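PDB 4CE0: O-methyltransferase from Saccharopolyspora spinosa, which probably transfers a methyl group from S-adenosyl-L-methionine to the 4'-hydroxyl of the rhamnose of spinosyn, with magnesium bound, during antibiotic biosynthesis. Local coordinates for residues 11-16 with 90-95; 79-84 with 183-188; 211-216 with 240-245. One frame throughout, in Å; residues are numbered along the deposited sequence.

Overall arrangement
Interaction 2 lies near the centre of the molecule, where strands 78-82 and 179-184 run parallel within the seven-strand mixed sheet. Interaction 3 joins the end of strand 207-211, the next one across, to the antiparallel strand 244-247; its centre is about 12 Å from that of interaction 2, and both contribute aspartates to one magnesium ion. Interaction 1 packs helix 6-16 on helix 88-100, centred about 16 Å from interaction 2 and 20 Å from interaction 3. Along the chain 79-84 falls between 11-16 and 90-95, with 183-188 after them and interaction 3 last. The Rossmann-like core thus carries cofactor and metal on adjoining strand ends, with the N-terminal helix packed on helix 88-100, beside the second subunit.

Interaction 1: 11-16 with 90-95; sequences LLKKVL and CIFMRA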
loop_
_atom_site.group_PDB
_atom_site.type_symbol
_atom_site.label_atom_id
_atom_site.label_comp_id
_atom_site.label_asym_id
_atom_site.label_seq_id
_atom_site.Cartn_x
_atom_site.Cartn_y
_atom_site.Cartn_z
ATOM N N LEU A 11 1.371 5.369 2.773
ATOM C CA LEU A 11 1.106 4.420 1.688
ATOM C C LEU A 11 -0.356 3.936 1.674
ATOM O O LEU A 11 -0.989 3.835 0.600
ATOM C CB LEU A 11 2.082 3.249 1.721
ATOM C CG LEU A 11 1.823 2.124 0.716
ATOM C CD1 LEU A 11 1.909 2.581 -0.710
ATOM C CD2 LEU A 11 2.833 0.954 1.021
ATOM N N LEU A 12 -0.888 3.634 2.848
ATOM C CA LEU A 12 -2.263 3.130 2.952
ATOM C C LEU A 12 -3.288 4.074 2.311
ATOM O O LEU A 12 -4.171 3.616 1.572
ATOM C CB LEU A 12 -2.631 2.842 4.401
ATOM C CG LEU A 12 -3.936 2.075 4.653
ATOM C CD1 LEU A 12 -4.024 0.786 3.829
ATOM C CD2 LEU A 12 -4.080 1.745 6.103
ATOM N N LYS A 13 -3.149 5.375 2.556
ATOM C CA LYS A 13 -4.055 6.382 1.963
ATOM C C LYS A 13 -4.007 6.337 0.447
ATOM O O LYS A 13 -5.041 6.414 -0.208
ATOM C CB LYS A 13 -3.734 7.790 2.500
ATOM C CG LYS A 13 -4.099 7.912 3.995
ATOM C CD LYS A 13 -3.846 9.276 4.567
ATOM C CE LYS A 13 -2.378 9.575 4.639
ATOM N NZ LYS A 13 -2.135 10.711 5.568
ATOM N N LYS A 14 -2.804 6.217 -0.110
ATOM C CA LYS A 14 -2.642 6.091 -1.548
ATOM C C LYS A 14 -3.312 4.819 -2.042
ATOM O O LYS A 14 -3.978 4.805 -3.078
ATOM C CB LYS A 14 -1.153 6.034 -1.909
ATOM C CG LYS A 14 -0.384 7.350 -1.790
ATOM C CD LYS A 14 1.113 7.027 -2.015
ATOM C CE LYS A 14 2.029 8.251 -2.065
ATOM N NZ LYS A 14 2.224 8.855 -0.717
ATOM N N VAL A 15 -3.118 3.730 -1.302
ATOM C CA VAL A 15 -3.714 2.457 -1.699
ATOM C C VAL A 15 -5.256 2.455 -1.625
ATOM O O VAL A 15 -5.915 2.027 -2.556
ATOM C CB VAL A 15 -3.152 1.305 -0.853
ATOM C CG1 VAL A 15 -3.700 -0.020 -1.347
ATOM C CG2 VAL A 15 -1.612 1.350 -0.905
ATOM N N LEU A 16 -5.820 2.914 -0.516
ATOM C CA LEU A 16 -7.268 2.874 -0.327
ATOM C C LEU A 16 -8.032 3.731 -1.351
ATOM O O LEU A 16 -9.159 3.422 -1.705
ATOM C CB LEU A 16 -7.611 3.369 1.082
ATOM C CG LEU A 16 -7.222 2.442 2.208
ATOM C CD1 LEU A 16 -7.237 3.188 3.571
ATOM C CD2 LEU A 16 -8.154 1.275 2.221
ATOM N N CYS A 90 -13.123 2.745 7.212
ATOM C CA CYS A 90 -13.027 1.904 8.387
ATOM C C CYS A 90 -11.745 1.105 8.426
ATOM O O CYS A 90 -11.148 0.924 9.495
ATOM C CB CYS A 90 -14.205 0.945 8.408
ATOM S SG CYS A 90 -15.768 1.763 8.826
ATOM N N ILE A 91 -11.332 0.589 7.279
ATOM C CA ILE A 91 -10.007 -0.056 7.196
ATOM C C ILE A 91 -8.923 0.907 7.684
ATOM O O ILE A 91 -8.046 0.532 8.485
ATOM C CB ILE A 91 -9.707 -0.543 5.781
ATOM C CG1 ILE A 91 -10.641 -1.700 5.429
ATOM C CG2 ILE A 91 -8.275 -1.060 5.638
ATOM C CD1 ILE A 91 -10.720 -1.978 3.969
ATOM N N PHE A 92 -9.001 2.153 7.230
ATOM C CA PHE A 92 -8.025 3.139 7.641
ATOM C C PHE A 92 -8.011 3.375 9.142
ATOM O O PHE A 92 -6.953 3.366 9.742
ATOM C CB PHE A 92 -8.225 4.471 6.923
ATOM C CG PHE A 92 -7.149 5.447 7.213
ATOM C CD1 PHE A 92 -5.868 5.251 6.679
ATOM C CD2 PHE A 92 -7.382 6.536 8.046
ATOM C CE1 PHE A 92 -4.857 6.148 6.950
ATOM C CE2 PHE A 92 -6.382 7.436 8.332
ATOM C CZ PHE A 92 -5.106 7.247 7.769
ATOM N N MET A 93 -9.180 3.533 9.763
ATOM C CA MET A 93 -9.199 3.734 11.213
ATOM C C MET A 93 -8.572 2.531 11.915
ATOM O O MET A 93 -7.826 2.673 12.885
ATOM C CB MET A 93 -10.629 3.952 11.722
ATOM C CG MET A 93 -11.275 5.156 11.160
ATOM S SD MET A 93 -12.807 5.580 12.002
ATOM C CE MET A 93 -13.879 4.425 11.222
ATOM N N ARG A 94 -8.869 1.348 11.429
ATOM C CA ARG A 94 -8.290 0.142 12.040
ATOM C C ARG A 94 -6.776 0.155 11.848
ATOM O O ARG A 94 -6.005 -0.281 12.719
ATOM C CB ARG A 94 -8.895 -1.118 11.444
ATOM C CG ARG A 94 -8.209 -2.459 11.879
ATOM C CD ARG A 94 -8.369 -2.800 13.339
ATOM N NE ARG A 94 -7.501 -3.908 13.779
ATOM C CZ ARG A 94 -6.304 -3.754 14.353
ATOM N NH1 ARG A 94 -5.769 -2.548 14.530
ATOM N NH2 ARG A 94 -5.618 -4.812 14.737
ATOM N N ALA A 95 -6.342 0.698 10.721
ATOM C CA ALA A 95 -4.895 0.711 10.433
ATOM C C ALA A 95 -4.179 1.735 11.321
ATOM O O ALA A 95 -3.041 1.514 11.733
ATOM C CB ALA A 95 -4.644 0.982 8.982
#
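Phe92 is the hub of this contact, its ring met by Lys13 and Leu16 of the neighbouring helix. With CG anti to the backbone N of Phe92 (chi1 -174°), the ring is carried over to helix 6-16, although the side chain does not set out directly toward it. Lys13 brings methylene groups rather than its charge: CG lies 3.5 Å from CE1 of Phe92 and CD passes close to CZ, the two side chains meeting at a slant. Leu16 crosses Phe92 at about a right angle and uses its CD1 branch, which is 3.7 Å from CB of Phe92 and 4.0 Å from CD1 of the ring. Leu12 CD2 comes obliquely to Phe92 CD1, at 4.0 Å, though the position of that methyl is less sure.

The purely aliphatic part lies beside the ring. The second branch of Leu16, CD2, approaches CG2 of Ile91 at 4.1 Å, so that this leucine spreads its two methyls over successive residues of helix 88-100. Leu12 points at Ala95 one turn further on; their modelled separation is too short to be trusted. The axes of the short segments run nearly antiparallel, 167° apart, and approach to 10.8 Å.

Helix 88-100 directly follows strand 78-82 of the Rossmann-like sheet, and the N-terminal helix packs on it while also meeting the second subunit, Leu11 and Leu12 packing on Leu11 of that subunit and Val15 on its Val15. Leu12, Leu16 and Ile91 all touch Tyr153 as well. The polar end of Lys13 is engaged in a salt bridge with Asp61 and a hydrogen bond to Gln64. The two helices are therefore held together by shape and apolar burial, whereas the ion pair of the lysine ties helix 6-16 to helix 56-73.

Interaction 2: 79-84 with 183-188; sequences FAETGV and RLDGDL. With MG (magnesium ion), chain C; SAH (S-adenosyl-L-homocysteine), chain B.
Glu81 and Arg183 leave their strands in the same way, each with CG anti to its backbone N (chi1 -171° and -170°), and both chains then run extended, side by side. This brings NH1 of Arg183 to OE2 of Glu81 at 2.9 Å, in the guanidinium plane and nearly along the C-O axis of the acid, although the carboxylate and guanidinium planes are turned 67° apart. The same NH1 is bridged to OD2 of Asp185 at 3.0 Å; that oxygen is also near the guanidinium plane, but the nitrogen approaches it from above the plane of the aspartate carboxylate. NH2 of Arg183 has a further partner in Asp212, so three acids gather round one guanidinium, which probably eases the nearness of Glu81 OE2 and Asp185 OD2.

Beneath these groups the backbones pair in parallel. Arg183 N donates to Ala80 O (2.8 Å), Thr82 N to Arg183 O (2.9 Å), and Asp185 N to Thr82 O (2.9 Å). Such neighbouring strands at the centre of a mostly parallel sheet belong to the Rossmann-like class I methyltransferase fold, in which the cofactor lies across their C-terminal ends. Here S-adenosyl-L-homocysteine sets its carboxylate atom O 2.8 Å from OE2 of Glu81 and 2.9 Å from OD2 of Asp185. Asp185 divides its carboxylate, for its OD1 binds magnesium at 2.0 Å while OD2 accepts a hydrogen bond from a magnesium-bound water.

On the other face of the sheet Thr82 and Leu184 lie alongside each other, packed against helix 189-199, where Thr82 OG1 is hydrogen-bonded to Ser195. Gly83, with no side chain in the way, brings its CA close to the carbonyl of Asp185.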
loop_
_atom_site.group_PDB
_atom_site.type_symbol
_atom_site.label_atom_id
_atom_site.label_comp_id
_atom_site.label_asym_id
_atom_site.label_seq_id
_atom_site.Cartn_x
_atom_site.Cartn_y
_atom_site.Cartn_z
ATOM N N PHE A 79 -14.441 3.570 17.657
ATOM C CA PHE A 79 -14.608 4.406 16.477
ATOM C C PHE A 79 -15.764 3.803 15.750
ATOM O O PHE A 79 -15.937 2.597 15.785
ATOM C CB PHE A 79 -13.370 4.352 15.568
ATOM C CG PHE A 79 -12.098 4.815 16.217
ATOM C CD1 PHE A 79 -12.107 5.625 17.334
ATOM C CD2 PHE A 79 -10.882 4.470 15.666
ATOM C CE1 PHE A 79 -10.898 6.071 17.913
ATOM C CE2 PHE A 79 -9.685 4.900 16.238
ATOM C CZ PHE A 79 -9.701 5.701 17.370
ATOM N N ALA A 80 -16.540 4.612 15.060
ATOM C CA ALA A 80 -17.646 4.088 14.313
ATOM C C ALA A 80 -17.844 4.864 13.041
ATOM O O ALA A 80 -17.771 6.097 13.073
ATOM C CB ALA A 80 -18.931 4.137 15.178
ATOM N N GLU A 81 -18.123 4.160 11.939
ATOM C CA GLU A 81 -18.584 4.822 10.713
ATOM C C GLU A 81 -19.939 4.291 10.273
ATOM O O GLU A 81 -20.142 3.082 10.099
ATOM C CB GLU A 81 -17.580 4.754 9.545
ATOM C CG GLU A 81 -18.023 5.663 8.325
ATOM C CD GLU A 81 -17.212 5.462 7.071
ATOM O OE1 GLU A 81 -16.892 4.281 6.765
ATOM O OE2 GLU A 81 -16.904 6.477 6.378
ATOM N N THR A 82 -20.867 5.227 10.105
ATOM C CA THR A 82 -22.197 4.925 9.626
ATOM C C THR A 82 -22.219 5.293 8.176
ATOM O O THR A 82 -22.368 6.478 7.804
ATOM C CB THR A 82 -23.337 5.622 10.443
ATOM O OG1 THR A 82 -23.182 7.054 10.478
ATOM C CG2 THR A 82 -23.345 5.104 11.848
ATOM N N GLY A 83 -22.072 4.257 7.365
ATOM C CA GLY A 83 -21.962 4.377 5.917
ATOM C C GLY A 83 -20.526 4.079 5.491
ATOM O O GLY A 83 -19.663 4.969 5.549
ATOM N N VAL A 84 -20.285 2.832 5.080
ATOM C CA VAL A 84 -18.932 2.313 4.861
ATOM C C VAL A 84 -18.607 1.913 3.421
ATOM O O VAL A 84 -17.434 1.871 3.054
ATOM C CB VAL A 84 -18.635 1.128 5.820
ATOM C CG1 VAL A 84 -19.139 1.459 7.189
ATOM C CG2 VAL A 84 -19.234 -0.230 5.317
ATOM N N ARG A 183 -17.982 8.859 12.585
ATOM C CA ARG A 183 -17.924 9.307 11.196
ATOM C C ARG A 183 -19.251 9.008 10.493
ATOM O O ARG A 183 -19.716 7.876 10.502
ATOM C CB ARG A 183 -16.744 8.682 10.460
ATOM C CG ARG A 183 -16.501 9.292 9.088
ATOM C CD ARG A 183 -15.234 8.759 8.383
ATOM N NE ARG A 183 -14.853 9.831 7.500
ATOM C CZ ARG A 183 -15.372 10.051 6.301
ATOM N NH1 ARG A 183 -16.206 9.171 5.741
ATOM N NH2 ARG A 183 -14.997 11.143 5.652
ATOM N N LEU A 184 -19.880 10.051 9.947
ATOM C CA LEU A 184 -21.184 9.928 9.264
ATOM C C LEU A 184 -20.962 10.062 7.777
ATOM O O LEU A 184 -20.432 11.078 7.292
ATOM C CB LEU A 184 -22.163 10.981 9.721
ATOM C CG LEU A 184 -22.978 10.714 10.976
ATOM C CD1 LEU A 184 -22.105 10.550 12.185
ATOM C CD2 LEU A 184 -23.921 11.867 11.162
ATOM N N ASP A 185 -21.314 9.020 7.055
ATOM C CA ASP A 185 -21.161 9.039 5.621
ATOM C C ASP A 185 -22.328 8.297 5.014
ATOM O O ASP A 185 -22.163 7.477 4.127
ATOM C CB ASP A 185 -19.813 8.430 5.209
ATOM C CG ASP A 185 -19.337 8.916 3.842
ATOM O OD1 ASP A 185 -20.140 9.595 3.132
ATOM O OD2 ASP A 185 -18.157 8.632 3.481
ATOM N N GLY A 186 -23.508 8.545 5.564
ATOM C CA GLY A 186 -24.759 8.264 4.878
ATOM C C GLY A 186 -25.189 9.611 4.335
ATOM O O GLY A 186 -25.167 10.615 5.047
ATOM N N ASP A 187 -25.544 9.664 3.065
ATOM C CA ASP A 187 -25.866 10.939 2.446
ATOM C C ASP A 187 -27.232 11.506 2.855
ATOM O O ASP A 187 -27.420 12.717 2.910
ATOM C CB ASP A 187 -25.823 10.763 0.938
ATOM C CG ASP A 187 -24.423 10.456 0.438
ATOM O OD1 ASP A 187 -23.494 11.232 0.771
ATOM O OD2 ASP A 187 -24.246 9.434 -0.259
ATOM N N LEU A 188 -28.181 10.633 3.140
ATOM C CA LEU A 188 -29.560 11.060 3.311
ATOM C C LEU A 188 -29.758 11.789 4.626
ATOM O O LEU A 188 -29.005 11.599 5.582
ATOM C CB LEU A 188 -30.481 9.846 3.254
ATOM C CG LEU A 188 -30.192 8.866 2.108
ATOM C CD1 LEU A 188 -31.227 7.740 2.075
ATOM C CD2 LEU A 188 -30.204 9.601 0.803
HETATM MG MG MG C . -19.566 10.934 1.691
HETATM N N SAH B . -16.363 5.254 0.632
HETATM C CA SAH B . -17.405 5.855 1.481
HETATM C CB SAH B . -18.736 5.146 1.517
HETATM C CG SAH B . -20.042 5.675 2.108
HETATM S SD SAH B . -21.257 5.421 0.779
HETATM C C SAH B . -16.722 5.689 2.779
HETATM O O SAH B . -17.435 5.811 3.761
HETATM O OXT SAH B . -15.387 5.435 2.543
HETATM C "C5'" SAH B . -22.833 5.408 1.706
HETATM C "C4'" SAH B . -23.072 4.135 2.532
HETATM O "O4'" SAH B . -24.087 4.346 3.490
HETATM C "C3'" SAH B . -23.538 2.925 1.716
HETATM O "O3'" SAH B . -22.617 1.879 1.947
HETATM C "C2'" SAH B . -24.953 2.577 2.193
HETATM O "O2'" SAH B . -25.347 1.188 2.207
HETATM C "C1'" SAH B . -24.954 3.218 3.584
HETATM N N9 SAH B . -26.260 3.689 4.105
HETATM C C8 SAH B . -26.863 4.888 3.787
HETATM N N7 SAH B . -27.991 4.983 4.504
HETATM C C5 SAH B . -28.104 3.897 5.301
HETATM C C6 SAH B . -29.060 3.479 6.229
HETATM N N6 SAH B . -30.134 4.221 6.496
HETATM N N1 SAH B . -28.903 2.279 6.880
HETATM C C2 SAH B . -27.800 1.481 6.655
HETATM N N3 SAH B . -26.883 1.892 5.714
HETATM C C4 SAH B . -27.003 3.088 5.074
HETATM O O HOH W 1 -24.693 8.315 8.520
HETATM O O HOH W 2 -18.426 9.449 0.589
HETATM O O HOH W 3 -21.047 10.111 0.477
HETATM O O HOH W 4 -19.140 11.896 -0.330
#

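Interaction 3: 211-216 with 240-245; sequences IDDYFL and DGTGAY. With MG (magnesium ion), chain C.
Ile211 and Ala244 form an antiparallel, hydrogen-bonded pair, with Ile211 N donating to Ala244 O at 2.7 Å and Ala244 N donating back to Ile211 O at 2.9 Å. Beyond this pair segment 211-216 enters a type I turn from Asp213 to Leu216, which turns Tyr214 and Phe215 back toward the strand.

The methyl of Ala244 is caught under the start of the tyrosine side chain, its CB 3.5 Å from Tyr214 CB and close to CD2 of the ring. Tyr214 CB in turn stands over one face of the Phe215 ring, which is modelled too close to the carbonyls of Gly241 and Thr242 for its exact position to be relied on. Opposite Asp212 the CG2 branch of Thr242 lies against the backbone carbonyl of that residue.

The pairing of the end of strand 207-211 with the start of the antiparallel strand 244-247 occurs at the C-terminal ends of the parallel strands of the Rossmann-like sheet, where the methyltransferase holds its metal. Asp212 has CG anti to the backbone N (chi1 -171°) and Asp213 has it beside the N (chi1 -68°), and these different settings let two consecutive acids converge: OD2 of Asp212 binds magnesium at 2.0 Å and OD2 of Asp213 binds it at 2.1 Å. Asp185 and three waters complete the site; one of the waters donates to Asp213 OD1 at 2.7 Å. Asp212 OD1 is salt-bridged to Arg183 and Arg59.

In the facing loop Asp240 OD1 accepts from Thr242 N at 3.0 Å, which makes an Asx turn, and from Gly243 N at 2.9 Å, which extends it to an Asx motif, while its OD2 is paired with Arg59.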
loop_
_atom_site.group_PDB
_atom_site.type_symbol
_atom_site.label_atom_id
_atom_site.label_comp_id
_atom_site.label_asym_id
_atom_site.label_seq_id
_atom_site.Cartn_x
_atom_site.Cartn_y
_atom_site.Cartn_z
ATOM N N ILE A 211 -18.538 14.770 9.464
ATOM C CA ILE A 211 -19.696 14.757 8.556
ATOM C C ILE A 211 -19.144 14.742 7.125
ATOM O O ILE A 211 -18.652 15.751 6.635
ATOM C CB ILE A 211 -20.574 15.984 8.730
ATOM C CG1 ILE A 211 -20.915 16.236 10.201
ATOM C CG2 ILE A 211 -21.844 15.835 7.901
ATOM C CD1 ILE A 211 -21.875 15.225 10.808
ATOM N N ASP A 212 -19.230 13.609 6.442
ATOM C CA ASP A 212 -18.470 13.486 5.224
ATOM C C ASP A 212 -19.026 14.383 4.113
ATOM O O ASP A 212 -18.272 14.821 3.264
ATOM C CB ASP A 212 -18.410 12.022 4.750
ATOM C CG ASP A 212 -17.440 11.831 3.595
ATOM O OD1 ASP A 212 -16.215 11.843 3.851
ATOM O OD2 ASP A 212 -17.883 11.694 2.429
ATOM N N ASP A 213 -20.337 14.629 4.131
ATOM C CA ASP A 213 -21.017 15.409 3.093
ATOM C C ASP A 213 -21.825 16.546 3.682
ATOM O O ASP A 213 -22.982 16.779 3.296
ATOM C CB ASP A 213 -21.965 14.516 2.286
ATOM C CG ASP A 213 -21.227 13.507 1.458
ATOM O OD1 ASP A 213 -20.787 13.867 0.343
ATOM O OD2 ASP A 213 -21.049 12.373 1.939
ATOM N N TYR A 214 -21.203 17.283 4.584
ATOM C CA TYR A 214 -21.872 18.403 5.231
ATOM C C TYR A 214 -22.498 19.397 4.256
ATOM O O TYR A 214 -23.401 20.128 4.638
ATOM C CB TYR A 214 -20.891 19.174 6.099
ATOM C CG TYR A 214 -21.534 20.345 6.798
ATOM C CD1 TYR A 214 -22.675 20.188 7.569
ATOM C CD2 TYR A 214 -21.001 21.614 6.681
ATOM C CE1 TYR A 214 -23.279 21.288 8.204
ATOM C CE2 TYR A 214 -21.578 22.722 7.306
ATOM C CZ TYR A 214 -22.717 22.549 8.069
ATOM O OH TYR A 214 -23.281 23.624 8.704
ATOM N N PHE A 215 -22.027 19.449 3.017
ATOM C CA PHE A 215 -22.485 20.532 2.124
ATOM C C PHE A 215 -23.546 20.058 1.188
ATOM O O PHE A 215 -24.125 20.826 0.431
ATOM C CB PHE A 215 -21.315 21.206 1.449
ATOM C CG PHE A 215 -20.320 21.707 2.448
ATOM C CD1 PHE A 215 -20.686 22.623 3.412
ATOM C CD2 PHE A 215 -19.059 21.196 2.490
ATOM C CE1 PHE A 215 -19.779 23.022 4.360
ATOM C CE2 PHE A 215 -18.133 21.600 3.435
ATOM C CZ PHE A 215 -18.486 22.504 4.369
ATOM N N LEU A 216 -23.857 18.784 1.342
ATOM C CA LEU A 216 -24.998 18.175 0.722
ATOM C C LEU A 216 -26.203 18.681 1.499
ATOM O O LEU A 216 -26.242 18.506 2.721
ATOM C CB LEU A 216 -24.883 16.647 0.831
ATOM C CG LEU A 216 -25.886 15.781 0.064
ATOM C CD1 LEU A 216 -25.561 15.837 -1.421
ATOM C CD2 LEU A 216 -25.923 14.308 0.571
ATOM N N ASP A 240 -12.705 20.232 3.415
ATOM C CA ASP A 240 -12.293 20.366 2.033
ATOM C C ASP A 240 -13.418 20.924 1.144
ATOM O O ASP A 240 -13.427 20.674 -0.056
ATOM C CB ASP A 240 -11.849 18.979 1.499
ATOM C CG ASP A 240 -13.003 17.987 1.400
ATOM O OD1 ASP A 240 -14.065 18.225 2.019
ATOM O OD2 ASP A 240 -12.870 16.980 0.669
ATOM N N GLY A 241 -14.365 21.652 1.731
ATOM C CA GLY A 241 -15.503 22.191 0.992
ATOM C C GLY A 241 -16.588 21.165 0.729
ATOM O O GLY A 241 -17.577 21.457 0.059
ATOM N N THR A 242 -16.389 19.953 1.247
ATOM C CA THR A 242 -17.356 18.859 1.138
ATOM C C THR A 242 -17.697 18.335 2.544
ATOM O O THR A 242 -18.823 18.418 2.992
ATOM C CB THR A 242 -16.794 17.706 0.291
ATOM O OG1 THR A 242 -16.644 18.152 -1.056
ATOM C CG2 THR A 242 -17.718 16.473 0.329
ATOM N N GLY A 243 -16.681 17.808 3.216
ATOM C CA GLY A 243 -16.799 17.301 4.553
ATOM C C GLY A 243 -16.569 18.389 5.574
ATOM O O GLY A 243 -15.949 19.423 5.303
ATOM N N ALA A 244 -17.079 18.147 6.766
ATOM C CA ALA A 244 -16.882 19.064 7.855
ATOM C C ALA A 244 -16.851 18.263 9.123
ATOM O O ALA A 244 -17.282 17.120 9.138
ATOM C CB ALA A 244 -18.025 20.084 7.885
ATOM N N TYR A 245 -16.363 18.862 10.207
ATOM C CA TYR A 245 -16.358 18.140 11.459
ATOM C C TYR A 245 -16.386 19.098 12.626
ATOM O O TYR A 245 -16.164 20.322 12.477
ATOM C CB TYR A 245 -15.108 17.257 11.536
ATOM C CG TYR A 245 -13.832 18.019 11.747
ATOM C CD1 TYR A 245 -13.156 18.609 10.667
ATOM C CD2 TYR A 245 -13.299 18.171 13.016
ATOM C CE1 TYR A 245 -11.960 19.308 10.848
ATOM C CE2 TYR A 245 -12.108 18.880 13.220
ATOM C CZ TYR A 245 -11.443 19.442 12.135
ATOM O OH TYR A 245 -10.265 20.128 12.351
HETATM MG MG MG C . -19.566 10.934 1.691
HETATM O O HOH W 4 -19.140 11.896 -0.330
HETATM O O HOH W 2 -18.426 9.449 0.589
HETATM O O HOH W 3 -21.047 10.111 0.477
#